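Local coordinates for 4-alpha-glucanotransferase (Corynebacterium glutamicum, PDB 5B68), which is an amylomaltase built on a parallel beta/alpha barrel preceded by an N-terminal beta sandwich, at residues I184-S192 with L677-E688. Numbering follows the deposited sequence.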
ATOM      1  N   ILE A 184       0.933  14.412   3.216  1.00 19.94           N
ATOM      2  CA  ILE A 184       1.268  15.561   2.379  1.00 20.47           C
ATOM      3  C   ILE A 184       0.088  16.465   1.973  1.00 19.03           C
ATOM      4  O   ILE A 184       0.274  17.673   1.815  1.00 20.09           O
ATOM      5  CB  ILE A 184       2.166  15.147   1.140  1.00 22.61           C
ATOM      6  CG1 ILE A 184       2.802  16.351   0.461  1.00 23.66           C
ATOM      7  CG2 ILE A 184       1.331  14.354   0.161  1.00 23.93           C
ATOM      8  CD1 ILE A 184       3.744  17.077   1.387  1.00 26.48           C
ATOM      9  N   TYR A 185      -1.086  15.879   1.791  1.00 20.76           N
ATOM     10  CA  TYR A 185      -2.328  16.662   1.463  1.00 20.25           C
ATOM     11  C   TYR A 185      -2.590  17.714   2.590  1.00 19.90           C
ATOM     12  O   TYR A 185      -3.192  18.748   2.360  1.00 23.11           O
ATOM     13  CB  TYR A 185      -3.564  15.709   1.351  1.00 20.94           C
ATOM     14  CG  TYR A 185      -3.748  14.771   2.487  1.00 20.38           C
ATOM     15  CD1 TYR A 185      -4.407  15.198   3.658  1.00 20.18           C
ATOM     16  CD2 TYR A 185      -3.214  13.495   2.480  1.00 18.58           C
ATOM     17  CE1 TYR A 185      -4.528  14.383   4.728  1.00 21.01           C
ATOM     18  CE2 TYR A 185      -3.326  12.646   3.577  1.00 19.30           C
ATOM     19  CZ  TYR A 185      -3.981  13.130   4.706  1.00 19.00           C
ATOM     20  OH  TYR A 185      -4.104  12.371   5.814  1.00 21.64           O
ATOM     21  N   SER A 186      -2.140  17.398   3.794  1.00 20.27           N
ATOM     22  CA  SER A 186      -2.382  18.271   4.948  1.00 21.59           C
ATOM     23  C   SER A 186      -1.331  19.338   5.173  1.00 22.72           C
ATOM     24  O   SER A 186      -1.535  20.188   6.043  1.00 22.86           O
ATOM     25  CB  SER A 186      -2.512  17.464   6.253  1.00 21.69           C
ATOM     26  OG  SER A 186      -1.261  16.949   6.751  1.00 21.89           O
ATOM     27  N   VAL A 187      -0.228  19.298   4.435  1.00 21.20           N
ATOM     28  CA  VAL A 187       0.863  20.235   4.630  1.00 21.50           C
ATOM     29  C   VAL A 187       0.910  21.222   3.487  1.00 23.11           C
ATOM     30  O   VAL A 187       1.069  20.851   2.351  1.00 25.97           O
ATOM     31  CB  VAL A 187       2.222  19.520   4.672  1.00 21.47           C
ATOM     32  CG1 VAL A 187       3.322  20.476   5.074  1.00 22.81           C
ATOM     33  CG2 VAL A 187       2.174  18.349   5.604  1.00 22.08           C
ATOM     34  N   ARG A 188       0.816  22.493   3.824  1.00 19.73           N
ATOM     35  CA  ARG A 188       0.692  23.533   2.847  1.00 20.41           C
ATOM     36  C   ARG A 188       1.895  24.464   2.864  1.00 20.70           C
ATOM     37  O   ARG A 188       2.516  24.675   3.883  1.00 22.04           O
ATOM     38  CB  ARG A 188      -0.567  24.354   3.119  1.00 20.68           C
ATOM     39  CG  ARG A 188      -1.875  23.690   2.732  1.00 22.03           C
ATOM     40  CD  ARG A 188      -2.414  22.780   3.816  1.00 23.30           C
ATOM     41  NE  ARG A 188      -2.747  23.488   5.039  1.00 24.83           N
ATOM     42  CZ  ARG A 188      -3.895  24.107   5.279  1.00 28.29           C
ATOM     43  NH1 ARG A 188      -4.853  24.133   4.372  1.00 26.88           N
ATOM     44  NH2 ARG A 188      -4.081  24.714   6.429  1.00 26.82           N
ATOM     45  N   SER A 189       2.215  24.985   1.693  1.00 21.28           N
ATOM     46  CA  SER A 189       3.114  26.107   1.516  1.00 23.47           C
ATOM     47  C   SER A 189       2.275  27.348   1.294  1.00 22.10           C
ATOM     48  O   SER A 189       1.073  27.276   1.272  1.00 24.84           O
ATOM     49  CB  SER A 189       4.040  25.880   0.330  1.00 23.16           C
ATOM     50  OG  SER A 189       3.347  25.933  -0.889  1.00 22.34           O
ATOM     51  N   THR A 190       2.915  28.484   1.117  1.00 25.33           N
ATOM     52  CA  THR A 190       2.175  29.703   0.820  1.00 27.53           C
ATOM     53  C   THR A 190       1.404  29.574  -0.488  1.00 26.70           C
ATOM     54  O   THR A 190       0.331  30.105  -0.618  1.00 28.35           O
ATOM     55  CB  THR A 190       3.093  30.919   0.745  1.00 29.25           C
ATOM     56  OG1 THR A 190       4.071  30.696  -0.257  1.00 40.93           O
ATOM     57  CG2 THR A 190       3.785  31.112   2.036  1.00 27.24           C
ATOM     58  N   LEU A 191       2.006  28.903  -1.462  1.00 26.69           N
ATOM     59  CA  LEU A 191       1.404  28.720  -2.770  1.00 23.91           C
ATOM     60  C   LEU A 191       0.446  27.522  -2.987  1.00 23.61           C
ATOM     61  O   LEU A 191      -0.220  27.485  -3.978  1.00 25.98           O
ATOM     62  CB  LEU A 191       2.485  28.744  -3.845  1.00 23.46           C
ATOM     63  CG  LEU A 191       3.414  29.958  -3.841  1.00 28.42           C
ATOM     64  CD1 LEU A 191       4.593  29.768  -4.771  1.00 27.21           C
ATOM     65  CD2 LEU A 191       2.668  31.231  -4.181  1.00 29.91           C
ATOM     66  N   SER A 192       0.372  26.565  -2.073  1.00 22.38           N
ATOM     67  CA  SER A 192      -0.544  25.439  -2.230  1.00 22.93           C
ATOM     68  C   SER A 192      -1.988  25.943  -2.471  1.00 24.09           C
ATOM     69  O   SER A 192      -2.428  26.939  -1.871  1.00 25.47           O
ATOM     70  CB  SER A 192      -0.578  24.560  -1.005  1.00 25.64           C
ATOM     71  OG  SER A 192       0.751  24.218  -0.578  1.00 22.24           O
ATOM     72  N   LEU A 677      -2.068  20.710   8.886  1.00 24.68           N
ATOM     73  CA  LEU A 677      -0.960  20.686   9.872  1.00 23.03           C
ATOM     74  C   LEU A 677      -1.059  21.969  10.718  1.00 23.55           C
ATOM     75  O   LEU A 677      -1.006  23.077  10.171  1.00 22.99           O
ATOM     76  CB  LEU A 677       0.395  20.645   9.128  1.00 24.14           C
ATOM     77  CG  LEU A 677       1.647  20.517  10.030  1.00 24.12           C
ATOM     78  CD1 LEU A 677       1.680  19.171  10.734  1.00 24.44           C
ATOM     79  CD2 LEU A 677       2.923  20.808   9.217  1.00 24.78           C
ATOM     80  N   CYS A 678      -1.214  21.807  12.030  1.00 24.85           N
ATOM     81  CA  CYS A 678      -1.260  22.980  12.902  1.00 27.90           C
ATOM     82  C   CYS A 678      -0.428  22.752  14.133  1.00 24.87           C
ATOM     83  O   CYS A 678      -0.258  21.596  14.527  1.00 24.53           O
ATOM     84  CB  CYS A 678      -2.695  23.260  13.317  1.00 27.91           C
ATOM     85  SG  CYS A 678      -3.797  23.728  11.939  1.00 29.87           S
ATOM     86  N   ASP A 679       0.019  23.873  14.763  1.00 27.75           N
ATOM     87  CA  ASP A 679       0.856  23.794  16.010  1.00 27.61           C
ATOM     88  C   ASP A 679      -0.022  23.599  17.246  1.00 34.23           C
ATOM     89  O   ASP A 679      -1.207  23.371  17.087  1.00 31.63           O
ATOM     90  CB  ASP A 679       1.776  25.012  16.151  1.00 27.90           C
ATOM     91  CG  ASP A 679       1.000  26.357  16.242  1.00 28.76           C
ATOM     92  OD1 ASP A 679      -0.223  26.350  16.619  1.00 29.87           O
ATOM     93  OD2 ASP A 679       1.613  27.378  15.832  1.00 27.39           O
ATOM     94  N   SER A 680       0.558  23.590  18.454  1.00 31.74           N
ATOM     95  CA  SER A 680      -0.229  23.347  19.678  1.00 36.71           C
ATOM     96  C   SER A 680      -1.386  24.336  19.951  1.00 38.24           C
ATOM     97  O   SER A 680      -2.370  23.989  20.633  1.00 43.13           O
ATOM     98  CB  SER A 680       0.719  23.307  20.858  1.00 38.34           C
ATOM     99  OG  SER A 680       1.569  22.185  20.699  1.00 36.70           O
ATOM    100  N   GLU A 681      -1.275  25.540  19.393  1.00 36.60           N
ATOM    101  CA  GLU A 681      -2.245  26.634  19.567  1.00 38.19           C
ATOM    102  C   GLU A 681      -3.333  26.647  18.469  1.00 39.95           C
ATOM    103  O   GLU A 681      -4.111  27.612  18.367  1.00 37.15           O
ATOM    104  CB  GLU A 681      -1.528  28.012  19.525  1.00 37.55           C
ATOM    105  CG  GLU A 681      -0.638  28.328  20.735  1.00 40.80           C
ATOM    106  CD  GLU A 681       0.533  27.369  20.882  1.00 41.87           C
ATOM    107  OE1 GLU A 681       1.366  27.293  19.943  1.00 42.73           O
ATOM    108  OE2 GLU A 681       0.588  26.670  21.918  1.00 42.01           O
ATOM    109  N   GLY A 682      -3.287  25.636  17.599  1.00 38.42           N
ATOM    110  CA  GLY A 682      -4.250  25.447  16.523  1.00 35.55           C
ATOM    111  C   GLY A 682      -3.969  26.356  15.371  1.00 32.30           C
ATOM    112  O   GLY A 682      -4.870  26.588  14.585  1.00 37.29           O
ATOM    113  N   ASN A 683      -2.739  26.881  15.238  1.00 28.49           N
ATOM    114  CA  ASN A 683      -2.370  27.694  14.087  1.00 27.54           C
ATOM    115  C   ASN A 683      -1.696  26.896  12.957  1.00 25.76           C
ATOM    116  O   ASN A 683      -0.788  26.118  13.250  1.00 27.88           O
ATOM    117  CB  ASN A 683      -1.409  28.776  14.498  1.00 30.41           C
ATOM    118  CG  ASN A 683      -2.063  29.762  15.436  1.00 37.51           C
ATOM    119  OD1 ASN A 683      -3.218  30.134  15.241  1.00 37.29           O
ATOM    120  ND2 ASN A 683      -1.385  30.064  16.508  1.00 39.51           N
ATOM    121  N   SER A 684      -2.078  27.196  11.716  1.00 26.75           N
ATOM    122  CA  SER A 684      -1.448  26.547  10.547  1.00 26.28           C
ATOM    123  C   SER A 684       0.073  26.713  10.552  1.00 27.17           C
ATOM    124  O   SER A 684       0.598  27.812  10.748  1.00 26.89           O
ATOM    125  CB  SER A 684      -1.995  27.127   9.272  1.00 26.13           C
ATOM    126  OG  SER A 684      -1.304  26.635   8.138  1.00 26.53           O
ATOM    127  N   VAL A 685       0.822  25.633  10.285  1.00 25.48           N
ATOM    128  CA  VAL A 685       2.264  25.767  10.091  1.00 25.26           C
ATOM    129  C   VAL A 685       2.585  25.495   8.627  1.00 25.90           C
ATOM    130  O   VAL A 685       2.409  24.339   8.199  1.00 24.86           O
ATOM    131  CB  VAL A 685       3.028  24.760  10.979  1.00 29.28           C
ATOM    132  CG1 VAL A 685       4.528  24.960  10.783  1.00 33.62           C
ATOM    133  CG2 VAL A 685       2.603  24.977  12.447  1.00 26.12           C
ATOM    134  N   LEU A 686       3.023  26.516   7.899  1.00 22.32           N
ATOM    135  CA  LEU A 686       3.439  26.355   6.524  1.00 24.91           C
ATOM    136  C   LEU A 686       4.805  25.711   6.412  1.00 22.02           C
ATOM    137  O   LEU A 686       5.655  25.880   7.312  1.00 23.52           O
ATOM    138  CB  LEU A 686       3.425  27.634   5.739  1.00 24.43           C
ATOM    139  CG  LEU A 686       2.067  28.392   5.684  1.00 28.26           C
ATOM    140  CD1 LEU A 686       2.243  29.708   4.910  1.00 33.79           C
ATOM    141  CD2 LEU A 686       0.975  27.555   5.032  1.00 28.40           C
ATOM    142  N   ILE A 687       5.090  25.140   5.222  1.00 19.57           N
ATOM    143  CA  ILE A 687       6.448  24.560   5.006  1.00 21.73           C
ATOM    144  C   ILE A 687       7.526  25.622   5.228  1.00 25.01           C
ATOM    145  O   ILE A 687       8.602  25.354   5.802  1.00 24.81           O
ATOM    146  CB  ILE A 687       6.596  23.957   3.611  1.00 22.49           C
ATOM    147  CG1 ILE A 687       5.712  22.745   3.527  1.00 23.11           C
ATOM    148  CG2 ILE A 687       8.057  23.589   3.310  1.00 23.60           C
ATOM    149  CD1 ILE A 687       5.424  22.238   2.118  1.00 25.36           C
ATOM    150  N   GLU A 688       7.216  26.843   4.812  1.00 28.59           N
ATOM    151  CA  GLU A 688       8.168  27.948   4.841  1.00 30.18           C
ATOM    152  C   GLU A 688       8.569  28.314   6.262  1.00 29.31           C
ATOM    153  O   GLU A 688       9.657  28.829   6.480  1.00 29.99           O
ATOM    154  CB  GLU A 688       7.616  29.190   4.116  1.00 30.69           C
ATOM    155  CG  GLU A 688       7.696  29.081   2.604  1.00 36.10           C
ATOM    156  CD  GLU A 688       6.495  28.403   2.003  1.00 37.66           C
ATOM    157  OE1 GLU A 688       5.580  27.916   2.733  1.00 31.46           O
ATOM    158  OE2 GLU A 688       6.480  28.398   0.780  1.00 47.41           O
TER
HETATM  159  O   HOH W   1      -1.546  23.884   7.727  1.00 26.93           O
HETATM  160  O   HOH W   2       0.738  23.163   6.401  1.00 30.75           O
HETATM  161  O   HOH W   3       5.283  28.797  -1.473  1.00 33.19           O
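Val187 swings CG1 opposite its own amide nitrogen (chi1 -172°) and Ile687 sets CG1 anti to its carbonyl carbon (chi1 -68°), which brings the two atoms to 3.6 Å with the side chains crossing at about a right angle. The contact belongs to the TIM-barrel part of the fold: the loop after strand 177-182 meets the loop 677-688, which reverses through a type I beta turn from Asp679 to Gly682. Leu650 of helix 650-654 packs against both Val187 and Leu677, while helix 198-209 borders Ile687. Two backbone bonds join the segments, Leu677 N to Ser186 O and Ile687 N to Arg188 O, both 2.9 Å long. Between them, one water accepts from the backbone N-H of Arg188 and donates to Val685 O. Bends at chi2 and chi3 bring the Arg188 guanidinium edge-on to another, which accepts from NH2 and donates to Leu677 O and Ser684 OG; Gly194 O holds NH1, and Ser684 OG also hydrogen-bonds Asn278 O. At the exposed end, Leu686 CD1 lies 3.6 Å from Thr190 CG2. The Glu688 carboxylate receives Thr190 N on the syn side of OE1 (3.2 Å), 33° out of plane, and its OE2 accepts a water 2.6 Å away that also bonds Thr190 OG1.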